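UDP-4-amino-4,6-dideoxy-N-acetyl-beta-L-altrosamine transaminase (Helicobacter pylori, PDB 2FNU) catalyses the pyridoxal-phosphate-dependent amination of a UDP-linked 4-keto sugar, the second step in making the pseudaminic acid that decorates flagellin. Local coordinates at residues V52-S55 / A56-L60; L117-E120 / R121-A124; E136-S139 / V140-C144; P333-S336 / A337-Y341. One frame throughout, in Å; residues are numbered along the deposited sequence.

Interaction 1. Residues V52-S55 / A56-L60; sequences VFNS and ATSAL. With PMP (4'-deoxy-4'-aminopyridoxal-5'-phosphate), chain E.
The ring of Phe-53 lies with one face against the first turn of helix 56-66, where Ala-59 CA sits over the ring centre, 3.9 Å above its plane, as a CH-pi contact. Ala-59 CB reaches Phe-53 CD2 at 3.8 Å, so the strand end is packed on the helix backbone itself. Between them the chain turns through Ser-55, the N-cap. Its hydroxyl is held between its own backbone N and carbonyl carbon (chi1 66°), which points OG forward into the first turn, where it accepts from Ser-58 N at 3.0 Å along a nearly straight bond (161°). The carbonyl Ser-55 O takes Ala-59 N, and Asn-228 O of the second subunit also hydrogen-bonds Ser-55 OG, tying the cap to the dimer interface. The two amides that precede Ser-58 N, those of Ala-56 and Thr-57, have no intrahelical carbonyl to pair with at the N-terminus and are turned to the phosphate: Ala-56 N gives to PMP O2P at 2.9 Å and Thr-57 N to PMP O3P at 3.0 Å. Thr-57 OG1 adds a shorter bond to the same O3P, 2.7 Å, so one phosphate oxygen is gripped twice by one residue. The helix dipole probably helps to stabilise the phosphate charge. A capped helix N-terminus of this kind forms part of the phosphate-binding cup of fold-type I pyridoxal-phosphate enzymes.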
loop_
_atom_site.group_PDB
_atom_site.type_symbol
_atom_site.label_atom_id
_atom_site.label_comp_id
_atom_site.label_asym_id
_atom_site.label_seq_id
_atom_site.Cartn_x
_atom_site.Cartn_y
_atom_site.Cartn_z
ATOM N N VAL B 52 10.710 3.999 -3.028
ATOM C CA VAL B 52 9.579 4.518 -2.264
ATOM C C VAL B 52 8.379 3.580 -2.370
ATOM O O VAL B 52 8.206 2.868 -3.379
ATOM C CB VAL B 52 9.202 5.967 -2.656
ATOM C CG1 VAL B 52 10.343 6.927 -2.320
ATOM C CG2 VAL B 52 8.902 6.058 -4.146
ATOM N N PHE B 53 7.577 3.561 -1.299
ATOM C CA PHE B 53 6.498 2.574 -1.090
ATOM C C PHE B 53 5.257 3.295 -0.599
ATOM O O PHE B 53 5.354 4.459 -0.168
ATOM C CB PHE B 53 6.901 1.577 0.007
ATOM C CG PHE B 53 7.983 0.622 -0.397
ATOM C CD1 PHE B 53 7.676 -0.654 -0.838
ATOM C CD2 PHE B 53 9.320 1.011 -0.344
ATOM C CE1 PHE B 53 8.686 -1.536 -1.222
ATOM C CE2 PHE B 53 10.328 0.143 -0.727
ATOM C CZ PHE B 53 10.017 -1.134 -1.166
ATOM N N ASN B 54 4.106 2.606 -0.604
ATOM C CA ASN B 54 2.867 3.247 -0.171
ATOM C C ASN B 54 2.851 3.595 1.323
ATOM O O ASN B 54 2.067 4.420 1.765
ATOM C CB ASN B 54 1.648 2.374 -0.508
ATOM C CG ASN B 54 1.527 1.178 0.395
ATOM O OD1 ASN B 54 0.735 1.187 1.382
ATOM N ND2 ASN B 54 2.318 0.171 0.125
ATOM N N SER B 55 3.673 2.898 2.099
ATOM C CA SER B 55 3.785 3.143 3.540
ATOM C C SER B 55 5.134 2.596 4.026
ATOM O O SER B 55 5.731 1.739 3.355
ATOM C CB SER B 55 2.667 2.452 4.324
ATOM O OG SER B 55 2.801 1.037 4.236
ATOM N N ALA B 56 5.593 3.039 5.210
ATOM C CA ALA B 56 6.802 2.417 5.766
ATOM C C ALA B 56 6.567 0.967 6.189
ATOM O O ALA B 56 7.511 0.182 6.240
ATOM C CB ALA B 56 7.386 3.227 6.931
ATOM N N THR B 57 5.317 0.629 6.534
ATOM C CA THR B 57 5.015 -0.758 6.909
ATOM C C THR B 57 5.222 -1.682 5.695
ATOM O O THR B 57 5.776 -2.780 5.832
ATOM C CB THR B 57 3.600 -0.868 7.473
ATOM O OG1 THR B 57 3.491 0.032 8.567
ATOM C CG2 THR B 57 3.328 -2.264 7.996
ATOM N N SER B 58 4.834 -1.217 4.508
ATOM C CA SER B 58 5.113 -1.958 3.269
ATOM C C SER B 58 6.609 -2.072 3.006
ATOM O O SER B 58 7.104 -3.133 2.576
ATOM C CB SER B 58 4.407 -1.327 2.067
ATOM O OG SER B 58 3.002 -1.443 2.193
ATOM N N ALA B 59 7.321 -0.963 3.237
ATOM C CA ALA B 59 8.774 -0.943 3.134
ATOM C C ALA B 59 9.415 -1.960 4.087
ATOM O O ALA B 59 10.319 -2.719 3.685
ATOM C CB ALA B 59 9.287 0.454 3.405
ATOM N N LEU B 60 8.936 -2.003 5.337
ATOM C CA LEU B 60 9.497 -2.932 6.320
ATOM C C LEU B 60 9.273 -4.379 5.882
ATOM O O LEU B 60 10.196 -5.204 5.953
ATOM C CB LEU B 60 8.876 -2.705 7.715
ATOM C CG LEU B 60 9.369 -1.496 8.505
ATOM C CD1 LEU B 60 8.428 -1.186 9.664
ATOM C CD2 LEU B 60 10.774 -1.717 9.027
HETATM N N1 PMP E . 7.997 2.276 12.405
HETATM C C2 PMP E . 7.873 3.326 13.279
HETATM C C2A PMP E . 8.973 3.560 14.288
HETATM C C3 PMP E . 6.742 4.151 13.202
HETATM O O3 PMP E . 6.612 5.221 14.040
HETATM C C4 PMP E . 5.727 3.893 12.252
HETATM C C4A PMP E . 4.456 4.713 12.204
HETATM N N4A PMP E . 4.045 5.175 13.511
HETATM C C5 PMP E . 5.913 2.853 11.334
HETATM C C6 PMP E . 7.084 2.101 11.397
HETATM C C5A PMP E . 4.889 2.542 10.257
HETATM O O4P PMP E . 5.024 3.538 9.261
HETATM P P PMP E . 3.795 3.838 8.256
HETATM O O1P PMP E . 2.777 4.610 9.064
HETATM O O2P PMP E . 4.381 4.710 7.186
HETATM O O3P PMP E . 3.274 2.539 7.706
#

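Interaction 2. Residues L117-E120 / R121-A124; sequences LINE and RTKA
A type I beta turn from Asn-119 to Thr-122 leads the chain into strand 122-128, and side chains at both of its ends brace it. The turn is closed by Thr-122 N giving to Asn-119 O at 3.1 Å. In return, Thr-122 OG1 accepts from Asn-119 N at 2.9 Å in an almost straight bond (172°); chi1 of -46° sets this hydroxyl beside the backbone N and opposite the carbonyl carbon, facing back to the start of the turn. The amide of Asn-119, its CG held between backbone N and carbonyl carbon (chi1 59°), reaches Arg-121 N through OD1 at 2.7 Å, within its own carbonyl plane, an Asx turn laid inside the beta turn. Two waters extend the network: one accepts from Thr-122 OG1 and donates to Leu-117 O at 2.9 Å, and the other donates to both Asn-119 O and Thr-122 O. The opposite end of the amide, Asn-119 ND2, binds Glu-76 OE2 on the adjoining strand 76-79. Ile-118 CG2 rests 3.9 Å from Thr-122 OG1, while its side chain also packs on Ile-78 of that strand. Here the Asx turn and type I turn together lead into a parallel strand of the large-domain sheet.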
loop_
_atom_site.group_PDB
_atom_site.type_symbol
_atom_site.label_atom_id
_atom_site.label_comp_id
_atom_site.label_asym_id
_atom_site.label_seq_id
_atom_site.Cartn_x
_atom_site.Cartn_y
_atom_site.Cartn_z
ATOM N N LEU B 117 21.812 -11.648 23.903
ATOM C CA LEU B 117 20.605 -12.205 23.289
ATOM C C LEU B 117 20.899 -13.016 22.042
ATOM O O LEU B 117 19.998 -13.669 21.498
ATOM C CB LEU B 117 19.642 -11.077 22.909
ATOM C CG LEU B 117 19.185 -10.191 24.063
ATOM C CD1 LEU B 117 18.386 -9.021 23.495
ATOM C CD2 LEU B 117 18.360 -10.963 25.073
ATOM N N ILE B 118 22.150 -12.972 21.592
ATOM C CA ILE B 118 22.535 -13.623 20.362
ATOM C C ILE B 118 22.765 -15.113 20.588
ATOM O O ILE B 118 23.395 -15.522 21.581
ATOM C CB ILE B 118 23.791 -12.959 19.756
ATOM C CG1 ILE B 118 23.490 -11.491 19.435
ATOM C CG2 ILE B 118 24.248 -13.700 18.497
ATOM C CD1 ILE B 118 24.696 -10.639 18.971
ATOM N N ASN B 119 22.225 -15.917 19.686
ATOM C CA ASN B 119 22.423 -17.357 19.736
ATOM C C ASN B 119 22.455 -17.892 18.309
ATOM O O ASN B 119 22.479 -17.108 17.346
ATOM C CB ASN B 119 21.309 -18.016 20.565
ATOM C CG ASN B 119 19.920 -17.747 20.000
ATOM O OD1 ASN B 119 19.695 -17.888 18.805
ATOM N ND2 ASN B 119 18.990 -17.361 20.859
ATOM N N GLU B 120 22.467 -19.215 18.158
ATOM C CA GLU B 120 22.593 -19.825 16.838
ATOM C C GLU B 120 21.440 -19.503 15.886
ATOM O O GLU B 120 21.597 -19.619 14.679
ATOM C CB GLU B 120 22.778 -21.350 16.968
ATOM C CG GLU B 120 21.645 -22.088 17.714
ATOM C CD GLU B 120 21.558 -21.771 19.224
ATOM O OE1 GLU B 120 22.580 -21.383 19.847
ATOM O OE2 GLU B 120 20.450 -21.914 19.789
ATOM N N ARG B 121 20.303 -19.071 16.437
ATOM C CA ARG B 121 19.117 -18.769 15.623
ATOM C C ARG B 121 19.035 -17.300 15.199
ATOM O O ARG B 121 18.182 -16.940 14.375
ATOM C CB ARG B 121 17.856 -19.110 16.408
ATOM C CG ARG B 121 17.712 -20.601 16.677
ATOM C CD ARG B 121 16.369 -20.950 17.312
ATOM N NE ARG B 121 16.160 -22.395 17.258
ATOM C CZ ARG B 121 15.612 -23.045 16.234
ATOM N NH1 ARG B 121 15.178 -22.390 15.164
ATOM N NH2 ARG B 121 15.486 -24.364 16.286
ATOM N N THR B 122 19.898 -16.457 15.757
ATOM C CA THR B 122 19.813 -15.017 15.474
ATOM C C THR B 122 20.198 -14.716 14.030
ATOM O O THR B 122 21.244 -15.147 13.556
ATOM C CB THR B 122 20.708 -14.208 16.435
ATOM O OG1 THR B 122 20.499 -14.679 17.772
ATOM C CG2 THR B 122 20.359 -12.703 16.368
ATOM N N LYS B 123 19.356 -13.929 13.355
ATOM C CA LYS B 123 19.565 -13.571 11.956
ATOM C C LYS B 123 19.931 -12.092 11.761
ATOM O O LYS B 123 20.693 -11.738 10.859
ATOM C CB LYS B 123 18.289 -13.890 11.163
ATOM C CG LYS B 123 18.419 -13.651 9.676
ATOM C CD LYS B 123 19.374 -14.664 9.030
ATOM C CE LYS B 123 19.511 -14.382 7.547
ATOM N NZ LYS B 123 20.405 -15.356 6.854
ATOM N N ALA B 124 19.379 -11.225 12.599
ATOM C CA ALA B 124 19.550 -9.791 12.399
ATOM C C ALA B 124 19.224 -9.044 13.669
ATOM O O ALA B 124 18.645 -9.628 14.600
ATOM C CB ALA B 124 18.607 -9.295 11.265
HETATM O O HOH W 1 18.240 -14.065 19.164
HETATM O O HOH W 2 23.507 -16.195 14.984
#

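Interaction 3. Residues E136-S139 / V140-C144; sequences EVES and VQKLC
Gln-141 N gives to Val-137 O at 2.9 Å, the shortest bond between the two halves of this stretch of helix 137-146. The side chains of the same pair meet as well, the amide of Gln-141 leaning on a methyl of Val-137, CD to CG1 3.6 Å. Gln-141 NE2 hydrogen-bonds the carbonyl of Phe-171, which anchors the amide to a neighbouring loop. On the outer side of the helix Glu-138 OE1 and Lys-142 NZ form a salt bridge of 3.1 Å. Glu-138 leaves the backbone with CG opposite its N (chi1 -168°), whereas Lys-142 has CG opposite its carbonyl carbon (chi1 -76°); running side by side from these different starts, both extended, they bring NZ to OE1 on its anti lone pair. Aliphatic parts join in, with Glu-138 CG 3.9 Å from Lys-142 CE. The i to i+4 ladder also links Val-140 N to Glu-136 O at 3.2 Å and Leu-143 N to Ser-139 O at 3.0 Å. Val-140 and Cys-144 turn to Phe-151 of strand 150-154, and Leu-143 meets Ile-125 of strand 122-128. With its apolar side on these two strands, this is the connecting helix of a beta-alpha-beta crossover.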
loop_
_atom_site.group_PDB
_atom_site.type_symbol
_atom_site.label_atom_id
_atom_site.label_comp_id
_atom_site.label_asym_id
_atom_site.label_seq_id
_atom_site.Cartn_x
_atom_site.Cartn_y
_atom_site.Cartn_z
ATOM N N GLU B 136 23.090 4.073 18.757
ATOM C CA GLU B 136 24.544 4.018 18.772
ATOM C C GLU B 136 25.040 3.141 17.633
ATOM O O GLU B 136 25.318 1.940 17.788
ATOM C CB GLU B 136 25.039 3.540 20.143
ATOM C CG GLU B 136 24.976 4.633 21.192
ATOM C CD GLU B 136 25.847 5.819 20.810
ATOM O OE1 GLU B 136 25.327 6.944 20.728
ATOM O OE2 GLU B 136 27.044 5.606 20.526
ATOM N N VAL B 137 25.108 3.763 16.460
ATOM C CA VAL B 137 25.307 3.048 15.214
ATOM C C VAL B 137 26.614 2.235 15.164
ATOM O O VAL B 137 26.608 1.091 14.707
ATOM C CB VAL B 137 25.200 4.040 14.015
ATOM C CG1 VAL B 137 25.941 3.518 12.797
ATOM C CG2 VAL B 137 23.714 4.325 13.700
ATOM N N GLU B 138 27.723 2.820 15.612
ATOM C CA GLU B 138 29.006 2.121 15.470
ATOM C C GLU B 138 29.019 0.835 16.291
ATOM O O GLU B 138 29.454 -0.220 15.818
ATOM C CB GLU B 138 30.161 3.023 15.878
ATOM C CG GLU B 138 31.525 2.468 15.483
ATOM C CD GLU B 138 32.636 3.502 15.590
ATOM O OE1 GLU B 138 33.795 3.091 15.817
ATOM O OE2 GLU B 138 32.355 4.715 15.441
ATOM N N SER B 139 28.496 0.933 17.509
ATOM C CA SER B 139 28.387 -0.234 18.374
ATOM C C SER B 139 27.590 -1.373 17.722
ATOM O O SER B 139 28.024 -2.536 17.726
ATOM C CB SER B 139 27.761 0.184 19.702
ATOM O OG SER B 139 27.692 -0.921 20.580
ATOM N N VAL B 140 26.424 -1.031 17.157
ATOM C CA VAL B 140 25.544 -2.044 16.570
ATOM C C VAL B 140 26.156 -2.636 15.285
ATOM O O VAL B 140 26.041 -3.850 15.037
ATOM C CB VAL B 140 24.131 -1.465 16.306
ATOM C CG1 VAL B 140 23.231 -2.500 15.648
ATOM C CG2 VAL B 140 23.494 -0.962 17.628
ATOM N N GLN B 141 26.764 -1.779 14.456
ATOM C CA GLN B 141 27.464 -2.234 13.241
ATOM C C GLN B 141 28.520 -3.297 13.579
ATOM O O GLN B 141 28.566 -4.373 12.969
ATOM C CB GLN B 141 28.179 -1.066 12.565
ATOM C CG GLN B 141 27.290 -0.103 11.766
ATOM C CD GLN B 141 28.085 1.052 11.177
ATOM O OE1 GLN B 141 29.082 1.518 11.772
ATOM N NE2 GLN B 141 27.643 1.542 10.007
ATOM N N LYS B 142 29.330 -2.973 14.580
ATOM C CA LYS B 142 30.440 -3.851 14.961
ATOM C C LYS B 142 29.918 -5.155 15.511
ATOM O O LYS B 142 30.440 -6.233 15.184
ATOM C CB LYS B 142 31.342 -3.173 15.984
ATOM C CG LYS B 142 32.245 -2.129 15.346
ATOM C CD LYS B 142 33.163 -1.516 16.383
ATOM C CE LYS B 142 34.093 -0.494 15.739
ATOM N NZ LYS B 142 34.793 0.307 16.784
ATOM N N LEU B 143 28.874 -5.070 16.334
ATOM C CA LEU B 143 28.280 -6.292 16.874
ATOM C C LEU B 143 27.696 -7.215 15.799
ATOM O O LEU B 143 27.848 -8.447 15.839
ATOM C CB LEU B 143 27.222 -5.939 17.907
ATOM C CG LEU B 143 26.685 -7.137 18.695
ATOM C CD1 LEU B 143 27.764 -7.798 19.554
ATOM C CD2 LEU B 143 25.498 -6.759 19.583
ATOM N N CYS B 144 26.994 -6.623 14.837
ATOM C CA CYS B 144 26.392 -7.400 13.765
ATOM C C CYS B 144 27.464 -8.041 12.883
ATOM O O CYS B 144 27.341 -9.194 12.494
ATOM C CB CYS B 144 25.458 -6.511 12.937
ATOM S SG CYS B 144 23.869 -6.153 13.775
#

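Interaction 4. Residues P333-S336 / A337-Y341; sequences PLKS and AEDFY
Lys-335 and Asp-339 cross at a slant, one turn apart at the start of helix 335-343. The lysine sets out with CG opposite its backbone N (chi1 175°) and stays extended until the last torsion, where a bend (chi4 52°) turns NZ toward the carboxylate of Asp-339. Lys-335 NZ then meets Asp-339 OD2 at 2.8 Å in a salt bridge that uses the syn lone pair, the side of the other carboxylate oxygen. The methylene Lys-335 CG also lies only 3.3 Å from that same OD2, so the carboxylate is flanked by the chain as well as by its charged end. Glu-338 turns another way: bent at chi2, it folds towards the residues before the helix, where its CG lies 4.0 Å from Pro-333 CB. Its OE2 is held by Tyr-320 OH and Gln-321 NE2, and Tyr-320 OH is bonded as well to Leu-334 N, so one phenol joins the N-cap residue to the first turn. Leu-334 O receives Glu-338 N at 2.9 Å in a nearly straight bond (174°), and also a weak one from Ala-337 N. Leu-334 CB and Ala-337 CB pack at 4.2 Å. Around the helix, Ser-336 OG bonds Ile-103 N, in the loop following strand 97-100, while Ala-337 touches Pro-81 beyond strand 76-79. Phe-340 stands edge-to-face with Tyr-130, just past strand 122-128, and Tyr-341 packs on Pro-318, which precedes helix 323-328.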
loop_
_atom_site.group_PDB
_atom_site.type_symbol
_atom_site.label_atom_id
_atom_site.label_comp_id
_atom_site.label_asym_id
_atom_site.label_seq_id
_atom_site.Cartn_x
_atom_site.Cartn_y
_atom_site.Cartn_z
ATOM N N PRO B 333 8.307 -9.052 31.315
ATOM C CA PRO B 333 8.436 -7.603 31.118
ATOM C C PRO B 333 9.861 -7.117 31.353
ATOM O O PRO B 333 10.587 -7.665 32.193
ATOM C CB PRO B 333 7.483 -7.013 32.166
ATOM C CG PRO B 333 6.457 -8.124 32.391
ATOM C CD PRO B 333 7.272 -9.387 32.310
ATOM N N LEU B 334 10.259 -6.095 30.601
ATOM C CA LEU B 334 11.571 -5.485 30.740
ATOM C C LEU B 334 11.433 -4.181 31.506
ATOM O O LEU B 334 10.738 -3.256 31.056
ATOM C CB LEU B 334 12.152 -5.192 29.359
ATOM C CG LEU B 334 12.367 -6.433 28.482
ATOM C CD1 LEU B 334 12.556 -6.008 27.040
ATOM C CD2 LEU B 334 13.586 -7.218 28.976
ATOM N N LYS B 335 12.099 -4.089 32.661
ATOM C CA LYS B 335 11.963 -2.909 33.508
ATOM C C LYS B 335 12.244 -1.617 32.741
ATOM O O LYS B 335 11.530 -0.624 32.909
ATOM C CB LYS B 335 12.884 -3.006 34.736
ATOM C CG LYS B 335 12.886 -1.758 35.609
ATOM C CD LYS B 335 13.816 -1.905 36.832
ATOM C CE LYS B 335 13.940 -0.587 37.599
ATOM N NZ LYS B 335 12.624 0.008 37.952
ATOM N N SER B 336 13.276 -1.632 31.901
ATOM C CA SER B 336 13.632 -0.420 31.157
ATOM C C SER B 336 12.505 0.042 30.249
ATOM O O SER B 336 12.263 1.247 30.122
ATOM C CB SER B 336 14.926 -0.627 30.368
ATOM O OG SER B 336 14.812 -1.702 29.444
ATOM N N ALA B 337 11.813 -0.908 29.629
ATOM C CA ALA B 337 10.712 -0.571 28.705
ATOM C C ALA B 337 9.467 -0.118 29.470
ATOM O O ALA B 337 8.800 0.857 29.101
ATOM C CB ALA B 337 10.376 -1.763 27.812
ATOM N N GLU B 338 9.137 -0.854 30.538
ATOM C CA GLU B 338 7.975 -0.516 31.371
ATOM C C GLU B 338 8.114 0.876 31.990
ATOM O O GLU B 338 7.172 1.685 31.936
ATOM C CB GLU B 338 7.779 -1.553 32.490
ATOM C CG GLU B 338 7.547 -2.984 31.993
ATOM C CD GLU B 338 6.212 -3.168 31.281
ATOM O OE1 GLU B 338 5.181 -2.688 31.800
ATOM O OE2 GLU B 338 6.186 -3.811 30.207
ATOM N N ASP B 339 9.282 1.150 32.572
ATOM C CA ASP B 339 9.526 2.461 33.194
ATOM C C ASP B 339 9.459 3.572 32.150
ATOM O O ASP B 339 8.859 4.616 32.408
ATOM C CB ASP B 339 10.886 2.531 33.911
ATOM C CG ASP B 339 10.948 1.678 35.185
ATOM O OD1 ASP B 339 9.907 1.199 35.679
ATOM O OD2 ASP B 339 12.076 1.478 35.665
ATOM N N PHE B 340 10.061 3.343 30.972
ATOM C CA PHE B 340 10.026 4.365 29.929
ATOM C C PHE B 340 8.586 4.659 29.487
ATOM O O PHE B 340 8.165 5.814 29.386
ATOM C CB PHE B 340 10.868 3.935 28.720
ATOM C CG PHE B 340 10.988 5.008 27.678
ATOM C CD1 PHE B 340 12.004 5.949 27.749
ATOM C CD2 PHE B 340 10.065 5.086 26.629
ATOM C CE1 PHE B 340 12.088 6.965 26.776
ATOM C CE2 PHE B 340 10.148 6.084 25.661
ATOM C CZ PHE B 340 11.162 7.023 25.741
ATOM N N TYR B 341 7.833 3.602 29.202
ATOM C CA TYR B 341 6.427 3.767 28.807
ATOM C C TYR B 341 5.621 4.515 29.869
ATOM O O TYR B 341 4.838 5.406 29.550
ATOM C CB TYR B 341 5.832 2.388 28.564
ATOM C CG TYR B 341 4.343 2.313 28.336
ATOM C CD1 TYR B 341 3.719 3.070 27.348
ATOM C CD2 TYR B 341 3.565 1.420 29.075
ATOM C CE1 TYR B 341 2.330 2.964 27.121
ATOM C CE2 TYR B 341 2.184 1.297 28.853
ATOM C CZ TYR B 341 1.582 2.071 27.886
ATOM O OH TYR B 341 0.232 1.928 27.655
#

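In the fold
Interaction 1 alone touches the cofactor, and it lies at a sheet strand that is outermost within this chain. Interaction 2 reaches the same sheet at the start of strand 122-128, about 26 Å from interaction 1, centre to centre. Interaction 3, on the helix that follows that strand, is the only other one that interaction 2 meets: Ile-118 CD1 packs on Leu-143 CD2 at 4.0 Å, so the turn and the crossover helix share an apolar contact. Interaction 4 is across the chain's centre from interaction 1, about 28 Å between centres; yet the side chain of Phe-340 is about 6 Å from that of the substrate-binding His-315 and about 12 Å from a bound PMP.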